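Titin (Homo sapiens, PDB 2J8O) is a giant modular protein of muscle, built largely of tandem immunoglobulin-like and related domains, and as a whole is classed as a serine/threonine protein kinase. Local coordinates at residues 11-16 / 91-96; 19-24 / 65-70. All blocks are in the same frame, centred on the assembly; numbering follows the deposited sequence.

Contact 1: residues 11-16 / 91-96; sequences LRNLNV and TASLEV
Asn13 OD1 accepts the backbone amide of Ser93 at 2.8 Å in an almost straight bond (176° at the hydrogen), the donor tilted 27° from the carboxamide plane. Ser93 OG adds a weak second bond to the same oxygen. With CG beside its own backbone N (chi1 -66°), the Asn13 side chain reaches across to this amide just before the regular pairing begins. From there the main chains alternate: Leu14 N donates to Ser93 O at 2.8 Å, Leu14 O takes Glu95 N at 2.9 Å, and Val16 N reaches Glu95 O at 3.2 Å. Two of these acceptors also lie near a CA-H across the pair: Leu94 CA faces Leu14 O and Asn15 CA faces Glu95 O. Glu97 continues the pairing with Val16, while Ala92 and Leu94 bond backbone to backbone with Tyr77 and Thr75 on their other edge. On the face carrying Leu14, Val16 and Leu94, Leu94 CD1 sits against both Val16 CG2 and Leu14 CB, at 3.3 and 3.7 Å; Leu11 CB meets Ala92 CB at 3.7 Å. This face packs on strand 22-31 of the other sheet. Parallel pairing of strand 14-16 with strand 86-102, the last of this domain, is the A'-G pair of an I-set immunoglobulin sandwich.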
loop_
_atom_site.group_PDB
_atom_site.type_symbol
_atom_site.label_atom_id
_atom_site.label_comp_id
_atom_site.label_asym_id
_atom_site.label_seq_id
_atom_site.Cartn_x
_atom_site.Cartn_y
_atom_site.Cartn_z
ATOM N N LEU A 11 -6.519 10.756 -19.351
ATOM C CA LEU A 11 -6.430 10.240 -17.978
ATOM C C LEU A 11 -5.172 10.723 -17.275
ATOM O O LEU A 11 -4.095 10.779 -17.885
ATOM C CB LEU A 11 -6.415 8.721 -17.940
ATOM C CG LEU A 11 -7.645 7.836 -18.109
ATOM C CD1 LEU A 11 -7.197 6.442 -17.745
ATOM C CD2 LEU A 11 -8.843 8.259 -17.240
ATOM N N ARG A 12 -5.323 11.098 -16.014
ATOM C CA ARG A 12 -4.194 11.439 -15.165
ATOM C C ARG A 12 -3.853 10.278 -14.235
ATOM O O ARG A 12 -4.733 9.494 -13.848
ATOM C CB ARG A 12 -4.477 12.693 -14.330
ATOM C CG ARG A 12 -4.493 13.992 -15.144
ATOM C CD ARG A 12 -4.629 15.236 -14.267
ATOM N NE ARG A 12 -4.850 16.491 -15.017
ATOM C CZ ARG A 12 -5.981 16.829 -15.655
ATOM N NH1 ARG A 12 -7.045 16.003 -15.696
ATOM N NH2 ARG A 12 -6.042 18.001 -16.290
ATOM N N ASN A 13 -2.567 10.171 -13.901
ATOM C CA ASN A 13 -2.132 9.367 -12.757
ATOM C C ASN A 13 -2.814 9.782 -11.429
ATOM O O ASN A 13 -3.200 10.939 -11.245
ATOM C CB ASN A 13 -0.601 9.422 -12.623
ATOM C CG ASN A 13 0.126 8.742 -13.799
ATOM O OD1 ASN A 13 -0.382 7.797 -14.436
ATOM N ND2 ASN A 13 1.322 9.223 -14.080
ATOM N N LEU A 14 -2.955 8.833 -10.513
ATOM C CA LEU A 14 -3.615 9.098 -9.229
ATOM C C LEU A 14 -2.785 8.687 -8.052
ATOM O O LEU A 14 -2.186 7.627 -8.056
ATOM C CB LEU A 14 -4.938 8.352 -9.145
ATOM C CG LEU A 14 -6.067 8.827 -10.040
ATOM C CD1 LEU A 14 -7.363 8.204 -9.536
ATOM C CD2 LEU A 14 -6.125 10.341 -10.002
ATOM N N ASN A 15 -2.751 9.529 -7.033
ATOM C CA ASN A 15 -2.127 9.151 -5.777
ATOM C C ASN A 15 -3.156 9.307 -4.665
ATOM O O ASN A 15 -3.631 10.410 -4.387
ATOM C CB ASN A 15 -0.858 9.959 -5.537
ATOM C CG ASN A 15 0.168 9.794 -6.681
ATOM O OD1 ASN A 15 1.238 9.219 -6.497
ATOM N ND2 ASN A 15 -0.175 10.285 -7.863
ATOM N N VAL A 16 -3.541 8.183 -4.073
ATOM C CA VAL A 16 -4.533 8.173 -3.011
ATOM C C VAL A 16 -4.049 7.424 -1.790
ATOM O O VAL A 16 -2.950 6.860 -1.793
ATOM C CB VAL A 16 -5.832 7.504 -3.455
ATOM C CG1 VAL A 16 -6.627 8.421 -4.383
ATOM C CG2 VAL A 16 -5.531 6.138 -4.087
ATOM N N THR A 91 -3.533 5.668 -20.878
ATOM C CA THR A 91 -2.996 4.923 -19.770
ATOM C C THR A 91 -2.706 5.805 -18.560
ATOM O O THR A 91 -2.195 6.921 -18.700
ATOM C CB THR A 91 -1.762 4.212 -20.222
ATOM O OG1 THR A 91 -2.170 3.044 -20.938
ATOM C CG2 THR A 91 -0.918 3.797 -19.065
ATOM N N ALA A 92 -3.032 5.285 -17.376
ATOM C CA ALA A 92 -2.830 5.992 -16.131
ATOM C C ALA A 92 -2.671 5.012 -14.961
ATOM O O ALA A 92 -3.352 3.983 -14.895
ATOM C CB ALA A 92 -3.987 6.933 -15.876
ATOM N N SER A 93 -1.760 5.339 -14.052
ATOM C CA SER A 93 -1.495 4.500 -12.907
ATOM C C SER A 93 -2.139 5.091 -11.662
ATOM O O SER A 93 -2.282 6.320 -11.510
ATOM C CB SER A 93 0.006 4.307 -12.691
ATOM O OG SER A 93 0.666 5.555 -12.691
ATOM N N LEU A 94 -2.564 4.182 -10.800
ATOM C CA LEU A 94 -3.096 4.517 -9.501
ATOM C C LEU A 94 -2.105 3.933 -8.508
ATOM O O LEU A 94 -1.907 2.709 -8.442
ATOM C CB LEU A 94 -4.509 3.933 -9.338
ATOM C CG LEU A 94 -5.214 3.816 -7.979
ATOM C CD1 LEU A 94 -5.283 5.128 -7.266
ATOM C CD2 LEU A 94 -6.625 3.288 -8.188
ATOM N N GLU A 95 -1.424 4.827 -7.804
ATOM C CA GLU A 95 -0.487 4.429 -6.762
ATOM C C GLU A 95 -0.991 4.860 -5.402
ATOM O O GLU A 95 -1.789 5.790 -5.283
ATOM C CB GLU A 95 0.893 5.001 -7.030
ATOM C CG GLU A 95 1.526 4.412 -8.275
ATOM C CD GLU A 95 2.758 5.175 -8.715
ATOM O OE1 GLU A 95 3.805 5.093 -8.019
ATOM O OE2 GLU A 95 2.672 5.854 -9.768
ATOM N N VAL A 96 -0.536 4.148 -4.383
ATOM C CA VAL A 96 -0.946 4.400 -3.013
ATOM C C VAL A 96 0.203 5.101 -2.302
ATOM O O VAL A 96 1.335 4.627 -2.341
ATOM C CB VAL A 96 -1.361 3.083 -2.325
ATOM C CG1 VAL A 96 -1.403 3.233 -0.837
ATOM C CG2 VAL A 96 -2.736 2.652 -2.839
#

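Contact 2: residues 19-24 / 65-70; sequences QSNATL and IIASVT
Ala22 and Ile66 form an antiparallel hydrogen-bonded pair where the B and E strands of the immunoglobulin sandwich meet. Ala22 O receives Ile66 N at 2.6 Å, nearly head-on, and Ala22 N returns a bond to Ile66 O at 3.0 Å. The neighbouring pair, Thr23 with Ile65, is non-hydrogen-bonded; its side chains run side by side, Thr23 CG2 lying 3.9 Å from Ile65 CG1. On the other face, the Leu24 and Ile66 side chains meet through their CD1 methyls. Past Ile66 the second chain turns, yet the bonding continues, first through a side chain and then through the main chain again. Asn21, its amide swung beside the backbone N (chi1 -71°), offers OD1 to Ser68 N at 3.2 Å, standing in for a main-chain acceptor. Ser20 O then binds Val69 N at 3.0 Å in the carbonyl plane, and Gln19 N closes the series on Val69 O at 2.8 Å. Further out, Ala67 O is bonded by Lys51 NZ, and Thr70 N donates to Asp73 OD2. Leu94 packs on Ile66, and Val16 and Val96 on Val69. Beside these, Val69 CG2 approaches Ala22 CB at 3.8 Å.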
loop_
_atom_site.group_PDB
_atom_site.type_symbol
_atom_site.label_atom_id
_atom_site.label_comp_id
_atom_site.label_asym_id
_atom_site.label_seq_id
_atom_site.Cartn_x
_atom_site.Cartn_y
_atom_site.Cartn_z
ATOM N N GLN A 19 -8.460 2.798 1.313
ATOM C CA GLN A 19 -9.902 2.877 1.609
ATOM C C GLN A 19 -10.635 4.102 1.070
ATOM O O GLN A 19 -11.808 4.312 1.386
ATOM C CB GLN A 19 -10.169 2.762 3.109
ATOM C CG GLN A 19 -9.904 1.391 3.665
ATOM C CD GLN A 19 -10.539 1.197 5.015
ATOM O OE1 GLN A 19 -10.545 2.104 5.851
ATOM N NE2 GLN A 19 -11.084 0.005 5.243
ATOM N N SER A 20 -9.964 4.924 0.284
ATOM C CA SER A 20 -10.654 6.062 -0.259
ATOM C C SER A 20 -11.080 5.771 -1.674
ATOM O O SER A 20 -10.766 4.719 -2.215
ATOM C CB SER A 20 -9.813 7.323 -0.204
ATOM O OG SER A 20 -10.678 8.446 -0.361
ATOM N N ASN A 21 -11.825 6.694 -2.258
ATOM C CA ASN A 21 -12.303 6.507 -3.603
ATOM C C ASN A 21 -11.352 7.130 -4.628
ATOM O O ASN A 21 -10.979 8.302 -4.520
ATOM C CB ASN A 21 -13.718 7.063 -3.744
ATOM C CG ASN A 21 -14.736 6.227 -3.018
ATOM O OD1 ASN A 21 -14.398 5.196 -2.428
ATOM N ND2 ASN A 21 -15.999 6.655 -3.060
ATOM N N ALA A 22 -10.954 6.333 -5.607
ATOM C CA ALA A 22 -10.158 6.833 -6.721
ATOM C C ALA A 22 -11.067 7.030 -7.908
ATOM O O ALA A 22 -11.819 6.113 -8.284
ATOM C CB ALA A 22 -9.061 5.894 -7.041
ATOM N N THR A 23 -11.035 8.251 -8.455
ATOM C CA THR A 23 -11.807 8.618 -9.635
ATOM C C THR A 23 -10.855 8.907 -10.803
ATOM O O THR A 23 -10.069 9.836 -10.751
ATOM C CB THR A 23 -12.711 9.851 -9.366
ATOM O OG1 THR A 23 -13.417 9.656 -8.140
ATOM C CG2 THR A 23 -13.743 10.062 -10.493
ATOM N N LEU A 24 -10.924 8.085 -11.844
ATOM C CA LEU A 24 -10.158 8.330 -13.050
ATOM C C LEU A 24 -11.086 8.972 -14.055
ATOM O O LEU A 24 -12.139 8.427 -14.348
ATOM C CB LEU A 24 -9.683 7.015 -13.624
ATOM C CG LEU A 24 -8.438 6.299 -13.166
ATOM C CD1 LEU A 24 -8.607 5.824 -11.775
ATOM C CD2 LEU A 24 -8.340 5.107 -14.076
ATOM N N ILE A 65 -14.972 5.221 -11.120
ATOM C CA ILE A 65 -14.743 5.395 -9.699
ATOM C C ILE A 65 -14.408 4.034 -9.164
ATOM O O ILE A 65 -15.160 3.081 -9.373
ATOM C CB ILE A 65 -15.979 5.930 -8.996
ATOM C CG1 ILE A 65 -16.365 7.302 -9.574
ATOM C CG2 ILE A 65 -15.771 5.967 -7.473
ATOM C CD1 ILE A 65 -17.475 8.002 -8.798
ATOM N N ILE A 66 -13.261 3.929 -8.512
ATOM C CA ILE A 66 -12.866 2.691 -7.869
ATOM C C ILE A 66 -13.040 2.888 -6.371
ATOM O O ILE A 66 -12.278 3.637 -5.764
ATOM C CB ILE A 66 -11.408 2.373 -8.175
ATOM C CG1 ILE A 66 -11.212 2.238 -9.689
ATOM C CG2 ILE A 66 -10.922 1.118 -7.441
ATOM C CD1 ILE A 66 -9.849 2.567 -10.088
ATOM N N ALA A 67 -14.027 2.234 -5.768
ATOM C CA ALA A 67 -14.278 2.488 -4.321
ATOM C C ALA A 67 -13.394 1.686 -3.377
ATOM O O ALA A 67 -13.014 0.569 -3.676
ATOM C CB ALA A 67 -15.745 2.280 -3.970
ATOM N N SER A 68 -13.079 2.269 -2.228
ATOM C CA SER A 68 -12.358 1.573 -1.147
ATOM C C SER A 68 -11.049 0.939 -1.633
ATOM O O SER A 68 -10.860 -0.281 -1.572
ATOM C CB SER A 68 -13.262 0.544 -0.443
ATOM O OG SER A 68 -12.575 -0.094 0.632
ATOM N N VAL A 69 -10.153 1.810 -2.088
ATOM C CA VAL A 69 -8.858 1.429 -2.640
ATOM C C VAL A 69 -8.067 0.549 -1.695
ATOM O O VAL A 69 -7.710 0.946 -0.586
ATOM C CB VAL A 69 -8.005 2.674 -3.035
ATOM C CG1 VAL A 69 -6.544 2.275 -3.316
ATOM C CG2 VAL A 69 -8.601 3.348 -4.255
ATOM N N THR A 70 -7.830 -0.668 -2.148
ATOM C CA THR A 70 -6.809 -1.539 -1.594
ATOM C C THR A 70 -5.607 -1.449 -2.529
ATOM O O THR A 70 -5.695 -0.856 -3.622
ATOM C CB THR A 70 -7.301 -2.989 -1.492
ATOM O OG1 THR A 70 -6.362 -3.736 -0.729
ATOM C CG2 THR A 70 -7.419 -3.631 -2.861
#

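Contacts 1 and 2 belong to the first of the two immunoglobulin domains, their centres about 11 Å apart, at the end that faces the second domain. Contact 1 lies in the mixed sheet, contact 2 in the four-stranded antiparallel sheet. Along the chain the order is 11-16, 19-24, 65-70, 91-96, so contact 2 is nested within the loop that contact 1 closes, and strand 14-16 leads directly into strand 22-31. The two sheets meet face to face between them: Leu14 CD1 lies 3.5 Å from Leu24 CD1, and Leu94 CD2 is 3.7 Å from Ala22 CB. Each knits its own sheet, and the packing between them joins the two halves of the sandwich, with strand 86-102 running on toward the next domain.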